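Local coordinates for farnesyl pyrophosphate synthase (Pseudomonas aeruginosa, PDB 3ZOU), which probably condenses isopentenyl diphosphate with dimethylallyl and then geranyl diphosphate to make the C15 isoprenoid precursor farnesyl diphosphate, at residues S204-A218 / L266-P278. Sequence-based numbering, arbitrary orientation.
Sequences SLAALERYAEAIGLA and LRDLALAALDGFP
Tyr211 lays one edge of its ring against the backbone of the facing helix: CD2 comes within 3.5 Å of Ala270 O, an atom in the ring plane, and CE2 approaches the Ala270 methyl. With CG anti to the backbone N (chi1 168°), the ring passes beside Ala270 and carries its OH on to helix 282-293, where a hydrogen bond to Leu284 O satisfies the one polar atom of this buried side chain. Ile215, one turn on, places CG2 over a ring face toward the rim and also touches Ala270 CB at 3.7 Å, while Leu274 CD1 meets CD2 of Tyr211 obliquely at 3.6 Å. Small residues set the spacing. Ala207 CB rests on Ala273 O at 3.4 Å and Ala214 CB on Leu266 O at 3.5 Å; in return, the methyl of Ala273 sits against Ala207 O and Tyr211 N. No hydrogen bond crosses, and methyls packed on main chain bring the axes to 7.9 Å in a nearly antiparallel pairing (164°). Helices 202-227 and 256-273 thereby pack side by side at one flank of the mainly helical prenyl synthase fold, whose helix bundle surrounds the geranyl diphosphate site. Beyond Ala273, a type II turn from Leu274 to Phe277 sets Phe277 level with Ser204; Gly276 suits it because at phi 88° a CB would jam against Asp275 O. Phe277 then points its ring at the other helix, edge first, with CE1 on Ala207 CB and CZ near Ser204 O, while Leu274 CD2 lies over the centre of one face. Leu208 crosses Leu274 at about a right angle, their CD2 atoms 3.9 Å apart. At the far end the branched Leu266 reaches across, CB on the Ala218 methyl and CD1 against the Ala218 backbone and beside Leu217 CB.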
loop_
_atom_site.group_PDB
_atom_site.type_symbol
_atom_site.label_atom_id
_atom_site.label_comp_id
_atom_site.label_asym_id
_atom_site.label_seq_id
_atom_site.Cartn_x
_atom_site.Cartn_y
_atom_site.Cartn_z
ATOM N N SER A 204 22.859 7.127 15.879
ATOM C CA SER A 204 21.641 6.962 16.713
ATOM C C SER A 204 20.614 6.080 16.055
ATOM O O SER A 204 19.948 5.271 16.729
ATOM C CB SER A 204 21.000 8.261 17.052
ATOM O OG SER A 204 21.832 9.021 17.882
ATOM N N LEU A 205 20.471 6.218 14.737
ATOM C CA LEU A 205 19.577 5.296 14.022
ATOM C C LEU A 205 19.987 3.850 14.117
ATOM O O LEU A 205 19.166 2.989 14.285
ATOM C CB LEU A 205 19.456 5.698 12.555
ATOM C CG LEU A 205 18.750 7.025 12.297
ATOM C CD1 LEU A 205 18.654 7.344 10.796
ATOM C CD2 LEU A 205 17.333 7.057 12.860
ATOM N N ALA A 206 21.275 3.564 14.053
ATOM C CA ALA A 206 21.750 2.230 14.122
ATOM C C ALA A 206 21.469 1.657 15.521
ATOM O O ALA A 206 21.124 0.480 15.678
ATOM C CB ALA A 206 23.240 2.178 13.790
ATOM N N ALA A 207 21.740 2.477 16.553
ATOM C CA ALA A 207 21.462 2.047 17.901
ATOM C C ALA A 207 20.019 1.742 18.130
ATOM O O ALA A 207 19.673 0.763 18.752
ATOM C CB ALA A 207 21.925 3.128 18.885
ATOM N N LEU A 208 19.183 2.618 17.632
ATOM C CA LEU A 208 17.740 2.410 17.750
ATOM C C LEU A 208 17.278 1.212 16.983
ATOM O O LEU A 208 16.367 0.474 17.409
ATOM C CB LEU A 208 16.982 3.713 17.369
ATOM C CG LEU A 208 16.958 4.839 18.394
ATOM C CD1 LEU A 208 16.450 6.094 17.741
ATOM C CD2 LEU A 208 16.124 4.523 19.638
ATOM N N GLU A 209 17.931 0.926 15.841
ATOM C CA GLU A 209 17.676 -0.345 15.133
ATOM C C GLU A 209 18.045 -1.615 15.924
ATOM O O GLU A 209 17.260 -2.555 15.987
ATOM C CB GLU A 209 18.331 -0.312 13.754
ATOM C CG GLU A 209 18.126 -1.612 13.010
ATOM C CD GLU A 209 18.804 -1.565 11.648
ATOM O OE1 GLU A 209 18.244 -0.934 10.718
ATOM O OE2 GLU A 209 19.915 -2.104 11.535
ATOM N N ARG A 210 19.183 -1.571 16.635
ATOM C CA ARG A 210 19.561 -2.657 17.507
ATOM C C ARG A 210 18.517 -2.863 18.621
ATOM O O ARG A 210 18.185 -4.013 18.974
ATOM C CB ARG A 210 20.966 -2.430 18.070
ATOM C CG ARG A 210 22.028 -2.607 17.040
ATOM C CD ARG A 210 23.392 -2.771 17.769
ATOM N NE ARG A 210 23.799 -1.596 18.459
ATOM C CZ ARG A 210 24.303 -0.499 17.880
ATOM N NH1 ARG A 210 24.473 -0.387 16.559
ATOM N NH2 ARG A 210 24.635 0.532 18.625
ATOM N N TYR A 211 18.104 -1.749 19.205
ATOM C CA TYR A 211 17.052 -1.784 20.218
ATOM C C TYR A 211 15.848 -2.523 19.689
ATOM O O TYR A 211 15.252 -3.356 20.357
ATOM C CB TYR A 211 16.764 -0.335 20.698
ATOM C CG TYR A 211 15.489 -0.228 21.530
ATOM C CD1 TYR A 211 14.261 -0.077 20.937
ATOM C CD2 TYR A 211 15.523 -0.401 22.881
ATOM C CE1 TYR A 211 13.096 -0.023 21.642
ATOM C CE2 TYR A 211 14.344 -0.373 23.637
ATOM C CZ TYR A 211 13.127 -0.166 23.027
ATOM O OH TYR A 211 11.964 -0.171 23.745
ATOM N N ALA A 212 15.385 -2.065 18.526
ATOM C CA ALA A 212 14.136 -2.557 17.948
ATOM C C ALA A 212 14.209 -4.040 17.594
ATOM O O ALA A 212 13.286 -4.772 17.802
ATOM C CB ALA A 212 13.837 -1.704 16.709
ATOM N N GLU A 213 15.352 -4.470 17.064
ATOM C CA GLU A 213 15.573 -5.872 16.810
ATOM C C GLU A 213 15.434 -6.727 18.037
ATOM O O GLU A 213 14.775 -7.750 18.051
ATOM C CB GLU A 213 16.973 -6.083 16.187
ATOM C CG GLU A 213 17.161 -5.495 14.809
ATOM C CD GLU A 213 18.611 -5.420 14.296
ATOM O OE1 GLU A 213 19.569 -5.421 15.094
ATOM O OE2 GLU A 213 18.778 -5.290 13.065
ATOM N N ALA A 214 16.062 -6.238 19.096
ATOM C CA ALA A 214 16.026 -6.957 20.360
ATOM C C ALA A 214 14.658 -7.031 20.987
ATOM O O ALA A 214 14.206 -8.112 21.423
ATOM C CB ALA A 214 17.090 -6.370 21.292
ATOM N N ILE A 215 13.927 -5.921 21.086
ATOM C CA ILE A 215 12.623 -6.007 21.669
ATOM C C ILE A 215 11.630 -6.788 20.847
ATOM O O ILE A 215 10.730 -7.406 21.389
ATOM C CB ILE A 215 12.004 -4.662 22.070
ATOM C CG1 ILE A 215 11.847 -3.713 20.876
ATOM C CG2 ILE A 215 12.854 -3.976 23.091
ATOM C CD1 ILE A 215 10.763 -2.712 21.060
ATOM N N GLY A 216 11.790 -6.691 19.509
ATOM C CA GLY A 216 10.878 -7.485 18.642
ATOM C C GLY A 216 10.968 -8.969 18.913
ATOM O O GLY A 216 9.978 -9.643 19.066
ATOM N N LEU A 217 12.177 -9.467 19.099
ATOM C CA LEU A 217 12.358 -10.842 19.433
ATOM C C LEU A 217 11.951 -11.132 20.867
ATOM O O LEU A 217 11.329 -12.149 21.185
ATOM C CB LEU A 217 13.799 -11.305 19.188
ATOM C CG LEU A 217 14.251 -11.575 17.777
ATOM C CD1 LEU A 217 15.615 -12.312 17.962
ATOM C CD2 LEU A 217 13.281 -12.482 17.032
ATOM N N ALA A 218 12.315 -10.217 21.774
ATOM C CA ALA A 218 11.906 -10.416 23.188
ATOM C C ALA A 218 10.419 -10.640 23.373
ATOM O O ALA A 218 9.985 -11.515 24.156
ATOM C CB ALA A 218 12.400 -9.247 24.018
ATOM N N LEU A 266 17.853 -10.613 25.679
ATOM C CA LEU A 266 17.295 -9.721 24.630
ATOM C C LEU A 266 16.946 -8.344 25.235
ATOM O O LEU A 266 17.305 -7.297 24.682
ATOM C CB LEU A 266 16.077 -10.357 23.944
ATOM C CG LEU A 266 16.437 -11.601 23.071
ATOM C CD1 LEU A 266 15.177 -12.341 22.817
ATOM C CD2 LEU A 266 17.167 -11.150 21.792
ATOM N N ARG A 267 16.289 -8.369 26.399
ATOM C CA ARG A 267 16.065 -7.102 27.110
ATOM C C ARG A 267 17.419 -6.375 27.309
ATOM O O ARG A 267 17.582 -5.176 27.100
ATOM C CB ARG A 267 15.499 -7.348 28.474
ATOM C CG ARG A 267 15.414 -6.096 29.347
ATOM C CD ARG A 267 15.306 -6.461 30.813
ATOM N NE ARG A 267 16.507 -7.154 31.243
ATOM C CZ ARG A 267 16.601 -7.803 32.406
ATOM N NH1 ARG A 267 15.514 -7.908 33.155
ATOM N NH2 ARG A 267 17.748 -8.438 32.711
ATOM N N ASP A 268 18.419 -7.109 27.770
ATOM C CA ASP A 268 19.703 -6.485 27.981
ATOM C C ASP A 268 20.350 -5.913 26.746
ATOM O O ASP A 268 20.955 -4.901 26.781
ATOM C CB ASP A 268 20.672 -7.458 28.667
ATOM C CG ASP A 268 20.250 -7.856 30.022
ATOM O OD1 ASP A 268 19.378 -7.166 30.646
ATOM O OD2 ASP A 268 20.842 -8.866 30.517
ATOM N N LEU A 269 20.210 -6.601 25.604
ATOM C CA LEU A 269 20.718 -6.065 24.376
ATOM C C LEU A 269 20.003 -4.795 23.987
ATOM O O LEU A 269 20.629 -3.879 23.541
ATOM C CB LEU A 269 20.564 -7.121 23.254
ATOM C CG LEU A 269 21.468 -8.321 23.326
ATOM C CD1 LEU A 269 21.058 -9.406 22.317
ATOM C CD2 LEU A 269 22.913 -7.914 23.162
ATOM N N ALA A 270 18.679 -4.752 24.239
ATOM C CA ALA A 270 17.897 -3.539 23.944
ATOM C C ALA A 270 18.388 -2.366 24.790
ATOM O O ALA A 270 18.565 -1.263 24.322
ATOM C CB ALA A 270 16.435 -3.778 24.165
ATOM N N LEU A 271 18.598 -2.642 26.084
ATOM C CA LEU A 271 19.039 -1.555 27.021
ATOM C C LEU A 271 20.441 -1.089 26.652
ATOM O O LEU A 271 20.709 0.084 26.642
ATOM C CB LEU A 271 18.999 -2.069 28.450
ATOM C CG LEU A 271 17.576 -2.327 28.976
ATOM C CD1 LEU A 271 17.632 -3.011 30.342
ATOM C CD2 LEU A 271 16.662 -1.130 28.992
ATOM N N ALA A 272 21.295 -2.010 26.297
ATOM C CA ALA A 272 22.687 -1.671 25.916
ATOM C C ALA A 272 22.723 -0.809 24.661
ATOM O O ALA A 272 23.514 0.075 24.532
ATOM C CB ALA A 272 23.479 -2.903 25.664
ATOM N N ALA A 273 21.793 -1.081 23.719
ATOM C CA ALA A 273 21.729 -0.260 22.536
ATOM C C ALA A 273 21.403 1.177 22.854
ATOM O O ALA A 273 21.771 2.046 22.087
ATOM C CB ALA A 273 20.666 -0.789 21.605
ATOM N N LEU A 274 20.744 1.457 23.986
ATOM C CA LEU A 274 20.433 2.792 24.375
ATOM C C LEU A 274 21.425 3.424 25.396
ATOM O O LEU A 274 21.135 4.459 25.932
ATOM C CB LEU A 274 19.030 2.826 24.956
ATOM C CG LEU A 274 17.927 2.290 24.074
ATOM C CD1 LEU A 274 16.606 2.369 24.868
ATOM C CD2 LEU A 274 17.901 3.146 22.849
ATOM N N ASP A 275 22.555 2.771 25.594
ATOM C CA ASP A 275 23.615 3.348 26.445
ATOM C C ASP A 275 24.065 4.654 25.849
ATOM O O ASP A 275 24.275 4.798 24.620
ATOM C CB ASP A 275 24.783 2.383 26.640
ATOM C CG ASP A 275 24.462 1.303 27.631
ATOM O OD1 ASP A 275 23.569 1.519 28.502
ATOM O OD2 ASP A 275 25.137 0.244 27.557
ATOM N N GLY A 276 24.155 5.664 26.682
ATOM C CA GLY A 276 24.535 6.967 26.143
ATOM C C GLY A 276 23.387 7.814 25.652
ATOM O O GLY A 276 23.536 9.031 25.498
ATOM N N PHE A 277 22.208 7.228 25.430
ATOM C CA PHE A 277 21.077 8.073 25.183
ATOM C C PHE A 277 20.696 8.774 26.485
ATOM O O PHE A 277 20.842 8.216 27.572
ATOM C CB PHE A 277 19.856 7.287 24.678
ATOM C CG PHE A 277 19.925 6.909 23.229
ATOM C CD1 PHE A 277 20.869 6.016 22.764
ATOM C CD2 PHE A 277 19.018 7.425 22.345
ATOM C CE1 PHE A 277 20.920 5.632 21.427
ATOM C CE2 PHE A 277 19.065 7.043 20.991
ATOM C CZ PHE A 277 20.000 6.157 20.549
ATOM N N PRO A 278 20.100 9.950 26.353
ATOM C CA PRO A 278 19.700 10.691 27.530
ATOM C C PRO A 278 18.487 10.129 28.235
ATOM O O PRO A 278 17.893 9.105 27.816
ATOM C CB PRO A 278 19.362 12.072 26.969
ATOM C CG PRO A 278 18.910 11.827 25.575
ATOM C CD PRO A 278 19.760 10.681 25.105
#